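Local coordinates for predicted flavin-nucleotide-binding protein from COG3576 family structurally related to pyridoxine 5'-phosphate oxidase (PDB 2HTD), which probably binds a flavin nucleotide and may act as an oxidase of the pyridoxamine 5'-phosphate oxidase type, at residues 78-90 with 101-113. Numbering follows the deposited sequence. Where two conformers were deposited one is given.
Sequences AYENIKRGSKVAL and VRVLATAEVHEDD. With SO4 (sulfate ion), chain E; SO4 (sulfate ion), chain C.
V88 and A105 grip each other through both of their backbone groups, N of V88 giving to O of A105 at 2.9 Å and N of A105 returning a bond to O of V88 at 2.8 Å. L90 and V103 repeat the exchange, with A89 and L104 between them as a non-hydrogen-bonded pair, so that an antiparallel beta hairpin within the split-barrel fold characteristic of pyridoxamine 5'-phosphate oxidase relatives is formed. Two residues before V88, a water bridges the segments, donating to O of S86 and accepting from N of A107. Beyond it, strand 101-110 runs on under helix 78-83, illustrating how one long strand can serve first as a sheet neighbour and then as a floor for a helix. At the far end OH of Y79 donates to OE2 of E111 over 2.9 Å, reaching the carboxylate from above its plane, while the oxygen lies at the edge of the phenol ring; with CG anti to the backbone N (chi1 158°), the ring is carried out from the helix to where its hydroxyl meets E111. F129 meets the same ring. A phenylalanine in place of Y79 would probably leave the E111 carboxylate without this donor and freer to turn. On the face shared by V88, L90, V103 and A105, CB of L90 leans on CG2 of V103, and both side chains also touch L68 of strand 67-72. Under the helix, CG2 of I82 lies 3.6 Å from CB of A107 and 3.7 Å from CG2 of V109.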
# COMPACT_ATOMS: atom_id res chain seq x y z
N ALA B 78 2.52 -6.32 9.55
CA ALA B 78 2.38 -4.90 9.80
C ALA B 78 2.59 -4.60 11.29
O ALA B 78 3.28 -3.67 11.65
CB ALA B 78 1.03 -4.37 9.34
N TYR B 79 1.99 -5.40 12.15
CA TYR B 79 2.07 -5.14 13.58
C TYR B 79 3.50 -5.33 14.05
O TYR B 79 4.02 -4.50 14.78
CB TYR B 79 1.09 -5.99 14.35
CG TYR B 79 1.48 -6.16 15.81
CD1 TYR B 79 1.20 -5.17 16.74
CD2 TYR B 79 2.16 -7.28 16.24
CE1 TYR B 79 1.57 -5.30 18.07
CE2 TYR B 79 2.55 -7.43 17.58
CZ TYR B 79 2.25 -6.42 18.49
OH TYR B 79 2.62 -6.57 19.83
N GLU B 80 4.14 -6.42 13.64
CA GLU B 80 5.53 -6.67 14.02
C GLU B 80 6.43 -5.54 13.51
O GLU B 80 7.35 -5.15 14.21
CB GLU B 80 6.02 -7.99 13.47
CG GLU B 80 5.29 -9.20 14.09
CD GLU B 80 5.61 -9.49 15.58
OE1 GLU B 80 6.51 -8.84 16.19
OE2 GLU B 80 4.95 -10.39 16.14
N ASN B 81 6.18 -5.02 12.30
CA ASN B 81 6.99 -3.90 11.77
C ASN B 81 6.80 -2.64 12.59
O ASN B 81 7.76 -1.94 12.94
CB ASN B 81 6.72 -3.60 10.31
CG ASN B 81 7.11 -4.71 9.39
OD1 ASN B 81 7.90 -5.59 9.76
ND2 ASN B 81 6.56 -4.71 8.19
N ILE B 82 5.54 -2.38 12.96
CA ILE B 82 5.22 -1.21 13.77
C ILE B 82 5.85 -1.34 15.15
O ILE B 82 6.42 -0.38 15.66
CB ILE B 82 3.71 -0.98 13.87
CG1 ILE B 82 3.17 -0.43 12.54
CG2 ILE B 82 3.38 -0.02 15.04
CD1 ILE B 82 1.63 -0.47 12.38
N LYS B 83 5.79 -2.54 15.72
CA LYS B 83 6.37 -2.80 17.05
C LYS B 83 7.89 -2.61 17.01
O LYS B 83 8.52 -2.32 18.03
CB LYS B 83 5.96 -4.20 17.54
CG LYS B 83 6.68 -4.68 18.80
CD LYS B 83 6.30 -6.12 19.22
CE LYS B 83 7.34 -6.72 20.14
NZ LYS B 83 6.72 -7.75 21.02
N ARG B 84 8.49 -2.78 15.84
CA ARG B 84 9.93 -2.61 15.66
C ARG B 84 10.31 -1.17 15.29
O ARG B 84 11.49 -0.87 15.12
CB ARG B 84 10.40 -3.56 14.56
CG ARG B 84 11.87 -3.74 14.41
CD ARG B 84 12.18 -4.59 13.19
NE ARG B 84 11.61 -5.94 13.29
CZ ARG B 84 10.65 -6.44 12.50
NH1 ARG B 84 10.11 -5.73 11.51
NH2 ARG B 84 10.22 -7.69 12.70
N GLY B 85 9.32 -0.30 15.17
CA GLY B 85 9.56 1.14 14.96
C GLY B 85 9.20 1.71 13.61
O GLY B 85 9.42 2.92 13.36
N SER B 86 8.64 0.89 12.74
CA SER B 86 8.27 1.39 11.42
C SER B 86 7.30 2.57 11.48
O SER B 86 6.33 2.56 12.25
CB SER B 86 7.59 0.32 10.58
OG SER B 86 7.41 0.76 9.26
N LYS B 87 7.50 3.55 10.59
CA LYS B 87 6.43 4.48 10.26
C LYS B 87 5.41 3.79 9.35
O LYS B 87 5.62 2.67 8.92
CB LYS B 87 6.98 5.76 9.61
CG LYS B 87 7.80 6.68 10.52
CD LYS B 87 8.04 8.06 9.79
CE LYS B 87 9.17 8.86 10.40
NZ LYS B 87 9.78 9.86 9.42
N VAL B 88 4.26 4.45 9.17
CA VAL B 88 3.12 3.85 8.51
C VAL B 88 2.68 4.83 7.42
O VAL B 88 2.56 6.04 7.67
CB VAL B 88 1.93 3.57 9.46
CG1 VAL B 88 0.80 2.83 8.72
CG2 VAL B 88 2.40 2.77 10.68
N ALA B 89 2.47 4.29 6.23
CA ALA B 89 1.83 5.05 5.15
C ALA B 89 0.42 4.48 4.94
O ALA B 89 0.21 3.26 4.98
CB ALA B 89 2.62 4.95 3.84
N LEU B 90 -0.53 5.37 4.70
CA LEU B 90 -1.90 4.97 4.41
C LEU B 90 -2.39 5.68 3.17
O LEU B 90 -2.10 6.86 2.98
CB LEU B 90 -2.85 5.32 5.54
CG LEU B 90 -2.46 4.96 6.96
CD1 LEU B 90 -3.70 4.85 7.84
CD2 LEU B 90 -1.74 3.70 6.99
N VAL B 101 -5.89 10.20 -1.39
CA VAL B 101 -5.04 10.89 -0.43
C VAL B 101 -4.15 9.88 0.25
O VAL B 101 -4.57 8.74 0.46
CB VAL B 101 -5.86 11.69 0.58
CG1 VAL B 101 -6.82 10.79 1.41
CG2 VAL B 101 -4.96 12.43 1.52
N ARG B 102 -2.93 10.27 0.59
CA ARG B 102 -2.01 9.40 1.29
C ARG B 102 -1.48 10.14 2.46
O ARG B 102 -1.37 11.37 2.41
CB ARG B 102 -0.83 8.98 0.38
CG ARG B 102 0.35 8.41 1.12
CD ARG B 102 1.21 7.56 0.20
NE ARG B 102 1.59 8.27 -1.03
CZ ARG B 102 2.63 9.10 -1.12
NH1 ARG B 102 3.43 9.36 -0.08
NH2 ARG B 102 2.88 9.70 -2.27
N VAL B 103 -1.19 9.43 3.54
CA VAL B 103 -0.51 10.05 4.65
C VAL B 103 0.72 9.25 5.03
O VAL B 103 0.83 8.09 4.73
CB VAL B 103 -1.40 10.24 5.89
CG1 VAL B 103 -2.63 11.09 5.54
CG2 VAL B 103 -1.78 8.94 6.52
N LEU B 104 1.64 9.94 5.67
CA LEU B 104 2.75 9.32 6.40
C LEU B 104 2.46 9.63 7.87
O LEU B 104 2.17 10.77 8.22
CB LEU B 104 4.12 9.92 5.98
CG LEU B 104 5.36 9.35 6.68
CD1 LEU B 104 5.52 7.86 6.37
CD2 LEU B 104 6.60 10.13 6.26
N ALA B 105 2.54 8.59 8.71
CA ALA B 105 2.17 8.71 10.12
C ALA B 105 3.13 7.93 11.00
O ALA B 105 3.80 6.98 10.57
CB ALA B 105 0.76 8.19 10.34
N THR B 106 3.19 8.33 12.27
CA THR B 106 3.83 7.55 13.29
C THR B 106 2.75 6.84 14.09
O THR B 106 1.68 7.38 14.25
CB THR B 106 4.69 8.45 14.22
OG1 THR B 106 3.84 9.39 14.82
CG2 THR B 106 5.75 9.18 13.44
N ALA B 107 3.04 5.63 14.56
CA ALA B 107 2.08 4.79 15.23
C ALA B 107 2.25 4.85 16.73
O ALA B 107 3.37 4.94 17.23
CB ALA B 107 2.26 3.35 14.79
N GLU B 108 1.13 4.82 17.44
CA GLU B 108 1.07 4.78 18.91
C GLU B 108 0.19 3.59 19.22
O GLU B 108 -1.01 3.61 18.93
CB GLU B 108 0.50 6.12 19.41
CG GLU B 108 -0.10 6.18 20.82
CD GLU B 108 -0.89 7.49 21.09
OE1 GLU B 108 -0.23 8.54 21.17
OE2 GLU B 108 -2.16 7.47 21.23
N VAL B 109 0.77 2.52 19.74
CA VAL B 109 0.02 1.29 19.93
C VAL B 109 -0.43 1.12 21.37
O VAL B 109 0.37 1.27 22.29
CB VAL B 109 0.85 0.06 19.54
CG1 VAL B 109 0.06 -1.22 19.76
CG2 VAL B 109 1.33 0.17 18.09
N HIS B 110 -1.70 0.78 21.56
CA HIS B 110 -2.30 0.61 22.87
C HIS B 110 -2.79 -0.79 22.95
O HIS B 110 -3.73 -1.15 22.25
CB HIS B 110 -3.46 1.55 23.02
CG HIS B 110 -3.08 2.98 22.93
ND1 HIS B 110 -2.77 3.72 24.05
CD2 HIS B 110 -2.99 3.82 21.88
CE1 HIS B 110 -2.49 4.96 23.69
NE2 HIS B 110 -2.62 5.05 22.38
N GLU B 111 -2.15 -1.61 23.77
CA GLU B 111 -2.45 -3.05 23.79
C GLU B 111 -3.55 -3.36 24.80
O GLU B 111 -4.63 -3.86 24.42
CB GLU B 111 -1.18 -3.88 24.02
CG GLU B 111 -0.19 -3.75 22.83
CD GLU B 111 0.97 -4.75 22.85
OE1 GLU B 111 1.02 -5.59 23.78
OE2 GLU B 111 1.82 -4.67 21.92
N ASP B 112 -3.33 -3.03 26.06
CA ASP B 112 -4.33 -3.31 27.10
C ASP B 112 -4.32 -2.27 28.23
O ASP B 112 -4.52 -2.59 29.40
CB ASP B 112 -4.14 -4.72 27.67
CG ASP B 112 -5.30 -5.16 28.59
OD1 ASP B 112 -6.48 -4.96 28.22
OD2 ASP B 112 -5.01 -5.71 29.67
N ASP B 113 -4.08 -1.03 27.86
CA ASP B 113 -4.14 0.06 28.82
C ASP B 113 -5.58 0.54 28.92
O ASP B 113 -6.46 0.02 28.25
CB ASP B 113 -3.17 1.19 28.44
CG ASP B 113 -3.37 1.71 27.02
OD1 ASP B 113 -4.45 1.50 26.44
OD2 ASP B 113 -2.44 2.35 26.48
S SO4 E . 2.43 8.42 -5.76
O1 SO4 E . 1.89 7.91 -4.48
O2 SO4 E . 3.14 9.67 -5.48
O3 SO4 E . 3.28 7.38 -6.42
O4 SO4 E . 1.37 8.75 -6.71
S SO4 C . -0.40 -8.92 7.98
O1 SO4 C . -1.39 -9.02 9.05
O2 SO4 C . 0.23 -7.60 8.06
O3 SO4 C . 0.58 -10.00 8.12
O4 SO4 C . -1.08 -9.15 6.72
O HOH W 1 5.64 4.50 13.82